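Local coordinates for trwC protein (Escherichia coli, PDB 1ZM5) that probably nicks plasmid DNA and starts its conjugative transfer, this chain being the metal-binding relaxase domain of a longer relaxase-helicase, at residues E35-G40 with I145-H150; L86-P91 with T162-L167; A98-D103 with R156-H161. All coordinates share one frame; numbering follows the deposited sequence.

Contact 1: E35-G40 with I145-H150; sequences EWQGKG and IGKFRH. With CU (copper (II) ion), chain D.
K147 NZ is gripped by two acceptors from the facing strand, hydrogen-bonding to Q37 OE1 at 2.7 Å and forming a salt bridge with E35 OE2 at 3.0 Å. The approaches differ. The ammonium lies in the amide plane of Q37, on a lone pair of OE1, but meets the E35 carboxylate from above, 68° out of its plane. The side chains of E35 and K147 lie side by side, pointing the same way, and a bend in the lysine chain (chi3 -63°) carries CE toward the glutamine, 3.3 Å from Q37 OE1. Behind this cluster is an antiparallel ladder that adds the short strand 35-37 to strand 145-152 of the main sheet of the relaxase domain: E35 with K147 and Q37 with I145 are hydrogen-bonded pairs, W36 with G146 a non-hydrogen-bonded one. On the other face W36 CE3 lies obliquely 3.5 Å from I145 O, its indole packed against F55 and L58 of helix 52-60. A second shell fixes the first: A115 O takes Q37 NE2, holding the amide's rotation, while L118 packs on Q37, I145 and K147. Farther along the same strand, H150 ND1 binds copper edge-on at 2.5 Å, and its NE2 is bonded to Y18 O.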
loop_
_atom_site.group_PDB
_atom_site.type_symbol
_atom_site.label_atom_id
_atom_site.label_comp_id
_atom_site.label_asym_id
_atom_site.label_seq_id
_atom_site.Cartn_x
_atom_site.Cartn_y
_atom_site.Cartn_z
ATOM N N GLU B 35 3.211 -10.443 5.266
ATOM C CA GLU B 35 2.234 -11.526 5.317
ATOM C C GLU B 35 1.672 -11.806 3.926
ATOM O O GLU B 35 1.327 -10.875 3.200
ATOM C CB GLU B 35 1.077 -11.147 6.244
ATOM C CG GLU B 35 0.040 -12.251 6.429
ATOM C CD GLU B 35 -1.279 -11.742 7.001
ATOM O OE1 GLU B 35 -2.149 -12.577 7.331
ATOM O OE2 GLU B 35 -1.458 -10.509 7.111
ATOM N N TRP B 36 1.586 -13.083 3.556
ATOM C CA TRP B 36 1.030 -13.468 2.256
ATOM C C TRP B 36 -0.490 -13.417 2.364
ATOM O O TRP B 36 -1.034 -13.544 3.457
ATOM C CB TRP B 36 1.395 -14.915 1.878
ATOM C CG TRP B 36 2.827 -15.197 1.549
ATOM C CD1 TRP B 36 3.729 -15.890 2.316
ATOM C CD2 TRP B 36 3.512 -14.856 0.336
ATOM N NE1 TRP B 36 4.928 -16.005 1.650
ATOM C CE2 TRP B 36 4.822 -15.379 0.434
ATOM C CE3 TRP B 36 3.146 -14.162 -0.822
ATOM C CZ2 TRP B 36 5.763 -15.226 -0.582
ATOM C CZ3 TRP B 36 4.078 -14.014 -1.829
ATOM C CH2 TRP B 36 5.373 -14.543 -1.703
ATOM N N GLN B 37 -1.170 -13.227 1.236
ATOM C CA GLN B 37 -2.631 -13.242 1.221
ATOM C C GLN B 37 -3.145 -13.658 -0.146
ATOM O O GLN B 37 -2.464 -13.471 -1.162
ATOM C CB GLN B 37 -3.249 -11.880 1.584
ATOM C CG GLN B 37 -4.755 -12.008 1.864
ATOM C CD GLN B 37 -5.465 -10.699 2.179
ATOM O OE1 GLN B 37 -4.975 -9.872 2.955
ATOM N NE2 GLN B 37 -6.648 -10.520 1.594
ATOM N N GLY B 38 -4.348 -14.230 -0.158
ATOM C CA GLY B 38 -4.972 -14.650 -1.401
ATOM C C GLY B 38 -5.169 -16.143 -1.591
ATOM O O GLY B 38 -4.372 -16.959 -1.122
ATOM N N LYS B 39 -6.244 -16.508 -2.282
ATOM C CA LYS B 39 -6.514 -17.914 -2.543
ATOM C C LYS B 39 -5.356 -18.440 -3.387
ATOM O O LYS B 39 -4.912 -19.576 -3.207
ATOM C CB LYS B 39 -7.845 -18.079 -3.286
ATOM C CG LYS B 39 -9.065 -17.647 -2.465
ATOM C CD LYS B 39 -10.361 -17.789 -3.263
ATOM C CE LYS B 39 -11.584 -17.395 -2.441
ATOM N N GLY B 40 -4.861 -17.595 -4.292
ATOM C CA GLY B 40 -3.750 -17.982 -5.144
ATOM C C GLY B 40 -2.523 -18.345 -4.325
ATOM O O GLY B 40 -1.843 -19.332 -4.610
ATOM N N ILE B 145 -0.632 -12.393 -3.066
ATOM C CA ILE B 145 -0.257 -11.071 -2.586
ATOM C C ILE B 145 0.758 -11.033 -1.469
ATOM O O ILE B 145 0.628 -11.742 -0.476
ATOM C CB ILE B 145 -1.508 -10.293 -2.070
ATOM C CG1 ILE B 145 -2.659 -10.411 -3.072
ATOM C CG2 ILE B 145 -1.166 -8.829 -1.845
ATOM C CD1 ILE B 145 -3.975 -9.882 -2.539
ATOM N N GLY B 146 1.757 -10.174 -1.632
ATOM C CA GLY B 146 2.747 -9.998 -0.591
ATOM C C GLY B 146 2.427 -8.666 0.071
ATOM O O GLY B 146 2.439 -7.633 -0.598
ATOM N N LYS B 147 2.121 -8.675 1.365
ATOM C CA LYS B 147 1.793 -7.439 2.075
ATOM C C LYS B 147 2.929 -7.009 2.991
ATOM O O LYS B 147 3.416 -7.797 3.799
ATOM C CB LYS B 147 0.516 -7.617 2.901
ATOM C CG LYS B 147 -0.725 -7.889 2.061
ATOM C CD LYS B 147 -1.960 -8.071 2.931
ATOM C CE LYS B 147 -1.827 -9.283 3.846
ATOM N NZ LYS B 147 -2.976 -9.446 4.785
ATOM N N PHE B 148 3.343 -5.751 2.860
ATOM C CA PHE B 148 4.431 -5.212 3.666
ATOM C C PHE B 148 3.953 -3.950 4.383
ATOM O O PHE B 148 3.528 -2.989 3.746
ATOM C CB PHE B 148 5.640 -4.899 2.763
ATOM C CG PHE B 148 6.029 -6.042 1.847
ATOM C CD1 PHE B 148 5.440 -6.186 0.599
ATOM C CD2 PHE B 148 6.939 -7.004 2.262
ATOM C CE1 PHE B 148 5.750 -7.277 -0.226
ATOM C CE2 PHE B 148 7.257 -8.102 1.447
ATOM C CZ PHE B 148 6.660 -8.235 0.202
ATOM N N ARG B 149 4.019 -3.960 5.711
ATOM C CA ARG B 149 3.586 -2.819 6.511
ATOM C C ARG B 149 4.787 -1.956 6.899
ATOM O O ARG B 149 5.817 -2.470 7.338
ATOM C CB ARG B 149 2.865 -3.312 7.769
ATOM C CG ARG B 149 2.162 -2.226 8.602
ATOM C CD ARG B 149 1.492 -2.853 9.826
ATOM N NE ARG B 149 2.465 -3.648 10.559
ATOM C CZ ARG B 149 2.189 -4.762 11.231
ATOM N NH1 ARG B 149 3.164 -5.405 11.856
ATOM N NH2 ARG B 149 0.949 -5.231 11.284
ATOM N N HIS B 150 4.648 -0.645 6.724
ATOM C CA HIS B 150 5.704 0.300 7.049
ATOM C C HIS B 150 5.114 1.376 7.946
ATOM O O HIS B 150 3.893 1.495 8.032
ATOM C CB HIS B 150 6.290 0.880 5.766
ATOM C CG HIS B 150 6.988 -0.143 4.927
ATOM N ND1 HIS B 150 7.173 0.002 3.567
ATOM C CD2 HIS B 150 7.532 -1.340 5.255
ATOM C CE1 HIS B 150 7.796 -1.064 3.098
ATOM N NE2 HIS B 150 8.024 -1.892 4.102
HETATM CU CU CU D . 6.420 2.151 2.457
HETATM O O HOH W 1 6.137 3.932 1.225
#

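Contact 2: L86-P91 with T162-L167; sequences LTFSAP and THAVIL. With CU (copper (II) ion), chain D; nucleotides of chain A.
T87 and H163 lie side by side and point the same way from neighbouring strands, which brings T87 OG1 2.8 Å from H163 ND1. The imidazole donates this bond with a bend (130° at the hydrogen), and the hydroxyl sits 28° out of the ring plane. It is the threonine's first torsion (chi1 -65°), with OG1 beside the backbone N, that swings the oxygen to the ring; T87 OG1 is also hydrogen-bonded to D85 OD1. The other ring nitrogen, H163 NE2, binds copper at 2.2 Å. A valine in place of T87 would probably leave H163 ND1 without its acceptor and the metal-bound ring less firmly fixed in rotation. Strands 81-89 and 158-171 are antiparallel neighbours in the central sheet, and H161 and H163 are probably the paired histidines of an HUH-type relaxase site, here with threonine between them. On the other face the F88 ring turns its edge to A164, F88 CE1 lying 3.8 Å from A164 CB. L86 and I166 cross, with L86 CD1 3.6 Å from I166 CD1. L118 of helix 104-122 covers L86 and A164. Beyond the paired residues, S89 O accepts a hydrogen bond from N3 of DT23 of chain A at 2.9 Å.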
loop_
_atom_site.group_PDB
_atom_site.type_symbol
_atom_site.label_atom_id
_atom_site.label_comp_id
_atom_site.label_asym_id
_atom_site.label_seq_id
_atom_site.Cartn_x
_atom_site.Cartn_y
_atom_site.Cartn_z
ATOM N N LEU B 86 -0.532 -1.890 -4.632
ATOM C CA LEU B 86 -1.666 -1.172 -4.051
ATOM C C LEU B 86 -1.214 -0.703 -2.678
ATOM O O LEU B 86 -1.080 -1.511 -1.759
ATOM C CB LEU B 86 -2.890 -2.077 -3.879
ATOM C CG LEU B 86 -3.581 -2.639 -5.118
ATOM C CD1 LEU B 86 -4.840 -3.390 -4.695
ATOM C CD2 LEU B 86 -3.937 -1.519 -6.060
ATOM N N THR B 87 -0.987 0.596 -2.534
ATOM C CA THR B 87 -0.542 1.125 -1.257
ATOM C C THR B 87 -1.645 1.802 -0.456
ATOM O O THR B 87 -2.234 2.791 -0.891
ATOM C CB THR B 87 0.647 2.105 -1.448
ATOM O OG1 THR B 87 1.773 1.375 -1.951
ATOM C CG2 THR B 87 1.038 2.761 -0.133
ATOM N N PHE B 88 -1.907 1.245 0.724
ATOM C CA PHE B 88 -2.915 1.764 1.639
ATOM C C PHE B 88 -2.259 2.605 2.720
ATOM O O PHE B 88 -1.434 2.111 3.475
ATOM C CB PHE B 88 -3.654 0.623 2.336
ATOM C CG PHE B 88 -4.331 -0.329 1.405
ATOM C CD1 PHE B 88 -3.598 -1.300 0.730
ATOM C CD2 PHE B 88 -5.710 -0.270 1.224
ATOM C CE1 PHE B 88 -4.232 -2.208 -0.113
ATOM C CE2 PHE B 88 -6.354 -1.169 0.387
ATOM C CZ PHE B 88 -5.620 -2.144 -0.286
ATOM N N SER B 89 -2.648 3.866 2.814
ATOM C CA SER B 89 -2.082 4.751 3.817
ATOM C C SER B 89 -3.191 5.305 4.695
ATOM O O SER B 89 -4.139 5.907 4.207
ATOM C CB SER B 89 -1.329 5.901 3.147
ATOM O OG SER B 89 -0.265 5.412 2.353
ATOM N N ALA B 90 -3.051 5.107 5.998
ATOM C CA ALA B 90 -4.041 5.558 6.950
ATOM C C ALA B 90 -4.031 7.059 7.139
ATOM O O ALA B 90 -3.090 7.742 6.745
ATOM C CB ALA B 90 -3.805 4.877 8.284
ATOM N N PRO B 91 -5.109 7.598 7.723
ATOM C CA PRO B 91 -5.198 9.038 7.971
ATOM C C PRO B 91 -4.067 9.373 8.933
ATOM O O PRO B 91 -3.657 8.523 9.715
ATOM C CB PRO B 91 -6.566 9.181 8.624
ATOM C CG PRO B 91 -7.357 8.105 7.941
ATOM C CD PRO B 91 -6.406 6.948 7.959
ATOM N N THR B 162 0.630 0.154 4.152
ATOM C CA THR B 162 0.983 -1.177 3.708
ATOM C C THR B 162 1.052 -1.191 2.195
ATOM O O THR B 162 0.237 -0.565 1.506
ATOM C CB THR B 162 -0.068 -2.232 4.133
ATOM O OG1 THR B 162 -0.210 -2.241 5.560
ATOM C CG2 THR B 162 0.344 -3.607 3.648
ATOM N N HIS B 163 2.049 -1.904 1.692
ATOM C CA HIS B 163 2.241 -2.087 0.272
ATOM C C HIS B 163 1.681 -3.475 -0.022
ATOM O O HIS B 163 2.218 -4.481 0.445
ATOM C CB HIS B 163 3.727 -2.055 -0.059
ATOM C CG HIS B 163 4.349 -0.705 0.111
ATOM N ND1 HIS B 163 4.067 0.351 -0.729
ATOM C CD2 HIS B 163 5.209 -0.230 1.044
ATOM C CE1 HIS B 163 4.722 1.422 -0.318
ATOM N NE2 HIS B 163 5.421 1.096 0.756
ATOM N N ALA B 164 0.582 -3.536 -0.762
ATOM C CA ALA B 164 -0.000 -4.825 -1.106
ATOM C C ALA B 164 0.484 -5.122 -2.519
ATOM O O ALA B 164 -0.085 -4.639 -3.489
ATOM C CB ALA B 164 -1.521 -4.753 -1.062
ATOM N N VAL B 165 1.552 -5.893 -2.637
ATOM C CA VAL B 165 2.064 -6.196 -3.959
ATOM C C VAL B 165 1.363 -7.406 -4.568
ATOM O O VAL B 165 1.596 -8.557 -4.180
ATOM C CB VAL B 165 3.584 -6.445 -3.937
ATOM C CG1 VAL B 165 4.076 -6.774 -5.351
ATOM C CG2 VAL B 165 4.304 -5.212 -3.419
ATOM N N ILE B 166 0.477 -7.123 -5.512
ATOM C CA ILE B 166 -0.245 -8.176 -6.188
ATOM C C ILE B 166 0.666 -8.650 -7.295
ATOM O O ILE B 166 1.068 -7.873 -8.166
ATOM C CB ILE B 166 -1.551 -7.665 -6.792
ATOM C CG1 ILE B 166 -2.434 -7.081 -5.689
ATOM C CG2 ILE B 166 -2.287 -8.811 -7.468
ATOM C CD1 ILE B 166 -3.700 -6.432 -6.204
ATOM N N LEU B 167 1.012 -9.927 -7.252
ATOM C CA LEU B 167 1.891 -10.480 -8.265
ATOM C C LEU B 167 1.106 -10.701 -9.548
ATOM O O LEU B 167 -0.091 -11.002 -9.519
ATOM C CB LEU B 167 2.521 -11.775 -7.742
ATOM C CG LEU B 167 3.470 -11.477 -6.568
ATOM C CD1 LEU B 167 3.428 -12.595 -5.558
ATOM C CD2 LEU B 167 4.886 -11.264 -7.095
HETATM CU CU CU D . 6.420 2.151 2.457
ATOM P P DT A 23 -4.349 15.343 4.439
ATOM O OP1 DT A 23 -4.991 15.098 5.740
ATOM O OP2 DT A 23 -4.144 16.744 3.962
ATOM O "O5'" DT A 23 -2.950 14.571 4.411
ATOM C "C5'" DT A 23 -1.926 14.824 5.400
ATOM C "C4'" DT A 23 -1.231 13.530 5.762
ATOM O "O4'" DT A 23 -2.249 12.535 5.952
ATOM C "C3'" DT A 23 -0.221 12.954 4.756
ATOM O "O3'" DT A 23 1.017 12.941 5.514
ATOM C "C2'" DT A 23 -0.459 11.449 4.827
ATOM C "C1'" DT A 23 -1.818 11.281 5.489
ATOM N N1 DT A 23 -2.955 10.630 4.836
ATOM C C2 DT A 23 -2.811 9.388 4.261
ATOM O O2 DT A 23 -1.736 8.835 4.117
ATOM N N3 DT A 23 -3.993 8.811 3.862
ATOM C C4 DT A 23 -5.260 9.352 3.961
ATOM O O4 DT A 23 -6.225 8.707 3.596
ATOM C C5 DT A 23 -5.324 10.681 4.512
ATOM C C7 DT A 23 -6.653 11.356 4.631
ATOM C C6 DT A 23 -4.184 11.253 4.899
HETATM O O HOH W 1 6.137 3.932 1.225
#

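Contact 3: A98-D103 with R156-H161; sequences ALVAGD and RDPQLH. With CU (copper (II) ion), chain D; nucleotides of chain A.
V100 and P158 make the closest approach between the end of helix 92-100 and the start of strand 158-171, a helix-on-sheet packing where strand 158-171 enters the relaxase sheet, just before its copper-binding histidines. V100 CG2 comes 3.7 Å from P158 CG, the two side chains lying across each other. Beside them L99 sends one methyl over the strand backbone: its CD1 is 4.0 Å from Q159 N and 4.4 Å from L160 CB, so a branch of leucine rests on peptide as much as on side chain. W281 of helix 274-287 covers L99, V100 and P158 together, and S95 OG satisfies the buried L160 N. Away from this apolar patch the exposed G102 takes no part in the packing. A Schellman-like ending finishes the helix there, D103 N reaching back to A98 O at 3.0 Å past G102, whose phi is positive, and D103 caps the next helix.

Q159 points away from the helix. On the DNA side its NE2 donates a nearly straight bond (165°) to O2 of DT23 of chain A at 2.9 Å, while K92 NZ holds its OE1. H161 adopts the crowded first torsion (chi1 65°), which folds the ring back so that ND1 bonds to Q159 O at 2.7 Å, an acceptor in the ring plane, and leaves H161 NE2 on the copper at 2.2 Å.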
loop_
_atom_site.group_PDB
_atom_site.type_symbol
_atom_site.label_atom_id
_atom_site.label_comp_id
_atom_site.label_asym_id
_atom_site.label_seq_id
_atom_site.Cartn_x
_atom_site.Cartn_y
_atom_site.Cartn_z
ATOM N N ALA B 98 -1.548 5.352 16.641
ATOM C CA ALA B 98 -0.923 4.031 16.701
ATOM C C ALA B 98 0.588 4.028 16.924
ATOM O O ALA B 98 1.102 3.223 17.703
ATOM C CB ALA B 98 -1.240 3.252 15.436
ATOM N N LEU B 99 1.298 4.925 16.248
ATOM C CA LEU B 99 2.759 4.963 16.344
ATOM C C LEU B 99 3.365 5.902 17.392
ATOM O O LEU B 99 4.397 5.590 17.976
ATOM C CB LEU B 99 3.343 5.264 14.954
ATOM C CG LEU B 99 2.834 4.316 13.861
ATOM C CD1 LEU B 99 3.411 4.697 12.508
ATOM C CD2 LEU B 99 3.210 2.892 14.217
ATOM N N VAL B 100 2.739 7.051 17.628
ATOM C CA VAL B 100 3.257 7.975 18.625
ATOM C C VAL B 100 2.720 7.563 19.997
ATOM O O VAL B 100 3.485 7.168 20.874
ATOM C CB VAL B 100 2.847 9.428 18.311
ATOM C CG1 VAL B 100 3.513 10.388 19.289
ATOM C CG2 VAL B 100 3.253 9.769 16.893
ATOM N N ALA B 101 1.402 7.635 20.166
ATOM C CA ALA B 101 0.768 7.253 21.425
ATOM C C ALA B 101 0.903 5.759 21.688
ATOM O O ALA B 101 0.636 5.296 22.791
ATOM C CB ALA B 101 -0.707 7.641 21.407
ATOM N N GLY B 102 1.313 5.009 20.669
ATOM C CA GLY B 102 1.468 3.575 20.814
ATOM C C GLY B 102 0.169 2.843 21.125
ATOM O O GLY B 102 -0.267 2.810 22.274
ATOM N N ASP B 103 -0.456 2.270 20.097
ATOM C CA ASP B 103 -1.702 1.510 20.247
ATOM C C ASP B 103 -1.698 0.413 19.193
ATOM O O ASP B 103 -2.119 0.632 18.059
ATOM C CB ASP B 103 -2.934 2.401 20.039
ATOM C CG ASP B 103 -4.251 1.641 20.224
ATOM O OD1 ASP B 103 -4.223 0.395 20.372
ATOM O OD2 ASP B 103 -5.325 2.287 20.218
ATOM N N ARG B 156 10.419 11.013 7.754
ATOM C CA ARG B 156 10.421 10.367 9.063
ATOM C C ARG B 156 9.232 10.693 9.953
ATOM O O ARG B 156 9.307 10.530 11.172
ATOM C CB ARG B 156 11.721 10.658 9.821
ATOM C CG ARG B 156 12.954 10.114 9.135
ATOM C CD ARG B 156 12.690 8.705 8.619
ATOM N NE ARG B 156 13.751 8.209 7.748
ATOM C CZ ARG B 156 13.593 7.206 6.888
ATOM N NH1 ARG B 156 12.414 6.599 6.787
ATOM N NH2 ARG B 156 14.611 6.812 6.133
ATOM N N ASP B 157 8.140 11.161 9.355
ATOM C CA ASP B 157 6.929 11.430 10.124
ATOM C C ASP B 157 6.217 10.078 10.277
ATOM O O ASP B 157 6.498 9.133 9.529
ATOM C CB ASP B 157 5.971 12.373 9.368
ATOM C CG ASP B 157 6.346 13.848 9.489
ATOM O OD1 ASP B 157 6.722 14.282 10.602
ATOM O OD2 ASP B 157 6.231 14.584 8.469
ATOM N N PRO B 158 5.308 9.960 11.261
ATOM C CA PRO B 158 4.572 8.703 11.445
ATOM C C PRO B 158 3.688 8.565 10.194
ATOM O O PRO B 158 2.963 9.504 9.835
ATOM C CB PRO B 158 3.725 8.969 12.691
ATOM C CG PRO B 158 4.524 9.965 13.445
ATOM C CD PRO B 158 5.025 10.896 12.364
ATOM N N GLN B 159 3.739 7.411 9.540
ATOM C CA GLN B 159 2.959 7.201 8.321
ATOM C C GLN B 159 2.632 5.727 8.176
ATOM O O GLN B 159 3.347 4.982 7.504
ATOM C CB GLN B 159 3.772 7.691 7.108
ATOM C CG GLN B 159 3.089 7.594 5.742
ATOM C CD GLN B 159 1.742 8.300 5.675
ATOM O OE1 GLN B 159 1.402 9.113 6.530
ATOM N NE2 GLN B 159 0.974 7.991 4.646
ATOM N N LEU B 160 1.543 5.308 8.806
ATOM C CA LEU B 160 1.141 3.910 8.763
ATOM C C LEU B 160 0.620 3.527 7.390
ATOM O O LEU B 160 -0.383 4.062 6.910
ATOM C CB LEU B 160 0.074 3.619 9.837
ATOM C CG LEU B 160 -0.498 2.187 9.886
ATOM C CD1 LEU B 160 0.617 1.186 10.125
ATOM C CD2 LEU B 160 -1.538 2.078 10.990
ATOM N N HIS B 161 1.314 2.608 6.739
ATOM C CA HIS B 161 0.863 2.168 5.433
ATOM C C HIS B 161 1.347 0.779 5.073
ATOM O O HIS B 161 2.326 0.270 5.629
ATOM C CB HIS B 161 1.265 3.174 4.347
ATOM C CG HIS B 161 2.742 3.307 4.137
ATOM N ND1 HIS B 161 3.574 3.935 5.041
ATOM C CD2 HIS B 161 3.527 2.946 3.093
ATOM C CE1 HIS B 161 4.803 3.963 4.559
ATOM N NE2 HIS B 161 4.801 3.371 3.378
HETATM CU CU CU D . 6.420 2.151 2.457
ATOM P P DT A 23 -4.349 15.343 4.439
ATOM O OP1 DT A 23 -4.991 15.098 5.740
ATOM O OP2 DT A 23 -4.144 16.744 3.962
ATOM O "O5'" DT A 23 -2.950 14.571 4.411
ATOM C "C5'" DT A 23 -1.926 14.824 5.400
ATOM C "C4'" DT A 23 -1.231 13.530 5.762
ATOM O "O4'" DT A 23 -2.249 12.535 5.952
ATOM C "C3'" DT A 23 -0.221 12.954 4.756
ATOM O "O3'" DT A 23 1.017 12.941 5.514
ATOM C "C2'" DT A 23 -0.459 11.449 4.827
ATOM C "C1'" DT A 23 -1.818 11.281 5.489
ATOM N N1 DT A 23 -2.955 10.630 4.836
ATOM C C2 DT A 23 -2.811 9.388 4.261
ATOM O O2 DT A 23 -1.736 8.835 4.117
ATOM N N3 DT A 23 -3.993 8.811 3.862
ATOM C C4 DT A 23 -5.260 9.352 3.961
ATOM O O4 DT A 23 -6.225 8.707 3.596
ATOM C C5 DT A 23 -5.324 10.681 4.512
ATOM C C7 DT A 23 -6.653 11.356 4.631
ATOM C C6 DT A 23 -4.184 11.253 4.899
HETATM O O HOH W 1 6.137 3.932 1.225
#

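How the contacts relate
From the N terminus, the first segment is 35-40, and contact 1 closes the longest loop of the three, 105 residues from G40 to I145. In between come 86-91, which begins on strand 81-89, and then the segment 98-103, at the end of the following helix. Their partners arrive in reverse order: the segment 156-161, which leads into strand 158-171, meets 98-103, and 162-167 then meets 86-91, so contact 3 lies within the span of contact 2, and contact 1 crosses both. Strand 158-171 is the common element, paired with 81-89 on one side and 145-152 on the other, with F148 O 2.8 Å from H163 N. Each contact carries one histidine ligand of the copper ion, and contacts 2 and 3 share the thymidine.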